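Local coordinates for protein monothiol glutaredoxin-S14, chloroplastic (Arabidopsis thaliana, PDB 3IPZ) that binds a [2Fe-2S] cluster as a bridged homodimer, may donate iron-sulfur clusters in the chloroplast and may regulate CAX cation transporters, at residues A[21-26]-A[76-81]. Numbering follows the deposited sequence.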
ATOM      1  N   VAL A  21      -5.187  -1.227   0.283  1.00 26.38           N
ATOM      2  CA  VAL A  21      -4.601  -1.000  -1.040  1.00 26.87           C
ATOM      3  C   VAL A  21      -3.072  -1.055  -0.958  1.00 30.72           C
ATOM      4  O   VAL A  21      -2.441  -0.321  -0.192  1.00 25.37           O
ATOM      5  CB  VAL A  21      -5.029   0.383  -1.602  1.00 29.65           C
ATOM      6  CG1 VAL A  21      -4.321   0.666  -2.922  1.00 31.54           C
ATOM      7  CG2 VAL A  21      -6.537   0.421  -1.786  1.00 35.12           C
ATOM      8  N   LEU A  22      -2.480  -1.926  -1.765  1.00 31.28           N
ATOM      9  CA  LEU A  22      -1.036  -2.098  -1.786  1.00 31.99           C
ATOM     10  C   LEU A  22      -0.400  -1.586  -3.075  1.00 34.96           C
ATOM     11  O   LEU A  22      -0.751  -2.026  -4.160  1.00 33.00           O
ATOM     12  CB  LEU A  22      -0.714  -3.579  -1.650  1.00 27.76           C
ATOM     13  CG  LEU A  22       0.635  -4.090  -1.174  1.00 38.83           C
ATOM     14  CD1 LEU A  22       1.015  -5.246  -2.071  1.00 29.85           C
ATOM     15  CD2 LEU A  22       1.682  -3.008  -1.181  1.00 32.44           C
ATOM     16  N   PHE A  23       0.538  -0.658  -2.962  1.00 40.04           N
ATOM     17  CA  PHE A  23       1.236  -0.173  -4.146  1.00 36.65           C
ATOM     18  C   PHE A  23       2.545  -0.948  -4.166  1.00 34.09           C
ATOM     19  O   PHE A  23       3.352  -0.819  -3.266  1.00 33.25           O
ATOM     20  CB  PHE A  23       1.457   1.334  -4.050  1.00 32.29           C
ATOM     21  CG  PHE A  23       0.183   2.116  -4.129  1.00 39.36           C
ATOM     22  CD1 PHE A  23      -0.398   2.653  -2.980  1.00 33.89           C
ATOM     23  CD2 PHE A  23      -0.473   2.266  -5.351  1.00 31.60           C
ATOM     24  CE1 PHE A  23      -1.613   3.327  -3.040  1.00 36.64           C
ATOM     25  CE2 PHE A  23      -1.695   2.942  -5.430  1.00 37.37           C
ATOM     26  CZ  PHE A  23      -2.268   3.474  -4.271  1.00 44.72           C
ATOM     27  N   MET A  24       2.734  -1.766  -5.196  1.00 34.86           N
ATOM     28  CA  MET A  24       3.912  -2.618  -5.287  1.00 37.36           C
ATOM     29  C   MET A  24       4.624  -2.623  -6.631  1.00 39.50           C
ATOM     30  O   MET A  24       4.207  -1.971  -7.592  1.00 44.85           O
ATOM     31  CB  MET A  24       3.503  -4.058  -4.975  1.00 34.93           C
ATOM     32  CG  MET A  24       2.505  -4.614  -5.973  1.00 33.62           C
ATOM     33  SD  MET A  24       1.853  -6.259  -5.567  1.00 36.26           S
ATOM     34  CE  MET A  24       3.371  -7.251  -5.671  1.00 25.40           C
ATOM     35  N   LYS A  25       5.723  -3.369  -6.673  1.00 38.28           N
ATOM     36  CA  LYS A  25       6.499  -3.535  -7.887  1.00 37.05           C
ATOM     37  C   LYS A  25       6.032  -4.885  -8.406  1.00 40.11           C
ATOM     38  O   LYS A  25       6.358  -5.936  -7.841  1.00 37.64           O
ATOM     39  CB  LYS A  25       7.993  -3.549  -7.565  1.00 34.82           C
ATOM     40  CG  LYS A  25       8.489  -2.195  -7.084  1.00 35.32           C
ATOM     41  CD  LYS A  25       9.979  -2.166  -6.888  1.00 39.50           C
ATOM     42  CE  LYS A  25      10.430  -0.766  -6.529  1.00 33.84           C
ATOM     43  NZ  LYS A  25      11.899  -0.717  -6.250  1.00 36.82           N
ATOM     44  N   GLY A  26       5.222  -4.850  -9.459  1.00 37.57           N
ATOM     45  CA  GLY A  26       4.706  -6.083 -10.005  1.00 30.16           C
ATOM     46  C   GLY A  26       3.258  -6.290  -9.619  1.00 32.07           C
ATOM     47  O   GLY A  26       2.533  -5.334  -9.333  1.00 30.88           O
ATOM     48  N   GLN A  76       4.198   0.226  -0.566  1.00 29.71           N
ATOM     49  CA  GLN A  76       3.554   1.243   0.238  1.00 32.21           C
ATOM     50  C   GLN A  76       2.168   0.658   0.515  1.00 33.45           C
ATOM     51  O   GLN A  76       1.421   0.365  -0.412  1.00 31.09           O
ATOM     52  CB  GLN A  76       3.436   2.562  -0.538  1.00 29.24           C
ATOM     53  CG  GLN A  76       4.663   3.446  -0.434  1.00 34.99           C
ATOM     54  CD  GLN A  76       4.511   4.774  -1.156  1.00 35.18           C
ATOM     55  OE1 GLN A  76       3.409   5.305  -1.287  1.00 43.71           O
ATOM     56  NE2 GLN A  76       5.629   5.325  -1.610  1.00 32.91           N
ATOM     57  N   LEU A  77       1.836   0.490   1.789  1.00 30.01           N
ATOM     58  CA  LEU A  77       0.555  -0.082   2.175  1.00 27.47           C
ATOM     59  C   LEU A  77      -0.403   0.934   2.758  1.00 30.46           C
ATOM     60  O   LEU A  77      -0.045   1.717   3.633  1.00 28.33           O
ATOM     61  CB  LEU A  77       0.767  -1.205   3.198  1.00 34.00           C
ATOM     62  CG  LEU A  77      -0.455  -1.973   3.729  1.00 34.42           C
ATOM     63  CD1 LEU A  77      -1.134  -2.743   2.592  1.00 25.41           C
ATOM     64  CD2 LEU A  77      -0.004  -2.942   4.822  1.00 24.61           C
ATOM     65  N   TYR A  78      -1.628   0.926   2.252  1.00 26.37           N
ATOM     66  CA  TYR A  78      -2.666   1.814   2.750  1.00 29.39           C
ATOM     67  C   TYR A  78      -3.787   0.970   3.379  1.00 36.44           C
ATOM     68  O   TYR A  78      -4.152  -0.096   2.858  1.00 33.21           O
ATOM     69  CB  TYR A  78      -3.238   2.676   1.616  1.00 31.81           C
ATOM     70  CG  TYR A  78      -2.430   3.922   1.324  1.00 28.78           C
ATOM     71  CD1 TYR A  78      -1.260   3.867   0.551  1.00 23.21           C
ATOM     72  CD2 TYR A  78      -2.829   5.162   1.838  1.00 26.95           C
ATOM     73  CE1 TYR A  78      -0.506   5.031   0.298  1.00 32.04           C
ATOM     74  CE2 TYR A  78      -2.094   6.316   1.598  1.00 42.26           C
ATOM     75  CZ  TYR A  78      -0.933   6.248   0.830  1.00 36.76           C
ATOM     76  OH  TYR A  78      -0.204   7.401   0.629  1.00 53.37           O
ATOM     77  N   ILE A  79      -4.317   1.447   4.502  1.00 30.14           N
ATOM     78  CA  ILE A  79      -5.397   0.760   5.199  1.00 32.60           C
ATOM     79  C   ILE A  79      -6.371   1.819   5.673  1.00 38.16           C
ATOM     80  O   ILE A  79      -5.969   2.770   6.348  1.00 28.40           O
ATOM     81  CB  ILE A  79      -4.882  -0.023   6.427  1.00 36.31           C
ATOM     82  CG1 ILE A  79      -3.854  -1.063   5.996  1.00 32.46           C
ATOM     83  CG2 ILE A  79      -6.034  -0.723   7.121  1.00 32.21           C
ATOM     84  CD1 ILE A  79      -2.985  -1.619   7.125  1.00 28.03           C
ATOM     85  N   GLY A  80      -7.648   1.654   5.315  1.00 36.04           N
ATOM     86  CA  GLY A  80      -8.655   2.622   5.709  1.00 26.56           C
ATOM     87  C   GLY A  80      -8.390   3.980   5.081  1.00 34.26           C
ATOM     88  O   GLY A  80      -8.823   5.011   5.601  1.00 41.80           O
ATOM     89  N   GLY A  81      -7.668   3.985   3.963  1.00 29.06           N
ATOM     90  CA  GLY A  81      -7.374   5.230   3.274  1.00 30.50           C
ATOM     91  C   GLY A  81      -6.247   6.049   3.874  1.00 39.68           C
ATOM     92  O   GLY A  81      -6.034   7.195   3.470  1.00 40.49           O
TER
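Phe23 and Tyr78 meet diagonally across two antiparallel strands, 20-24 and 76-79, and illustrate how a glutaredoxin core joins main-chain pairing to aromatic packing. Phe23 CE1 lies 3.6 Å from Tyr78 CD1, which sits at the edge of the phenylalanine ring near its plane. The rings cross obliquely, their planes at 89° and their centroids 5.8 Å apart. In both residues CG is anti to the carbonyl carbon and beside the backbone N (chi1 -68° in Phe23), which tips each ring back toward the N-terminal end of its own strand; because the strands run antiparallel, this brings the two rings together. Replacing Phe23 with an alanine would probably open a gap beside Tyr78 CD1, removing one of the aromatic side chains that pack on the tyrosine.

Beneath the rings, two hydrogen-bonded pairs fix the register. Phe23 N donates to Gln76 O at 2.9 Å, nearly straight at 173° and in the carbonyl plane, while Gln76 N returns a bond to Phe23 O; Val21 and Tyr78 exchange a similar reciprocal pair. Between them, Leu22 and Leu77 form the non-hydrogen-bonded pair and turn to the other face, where Leu22 CD2 comes within 3.5 Å of Gln76 O and Leu22 CB lies 4.3 Å from Leu77 CD1.

A second shell positions the polar ends: Ser69 OG hydrogen-bonds both Tyr78 OH and Gln76 OE1, and Gln76 NE2 reaches Thr73 O. Gln76 also adjoins Phe74, a probable glutathione-binding residue.

These are the two central strands of the thioredoxin-fold sheet, flanked by strands 51-54 and 82-85. Helices 5-15 and 59-69 pack over the face bearing Phe23 and Tyr78, whereas helix 34-45 lies against Leu22 on the other.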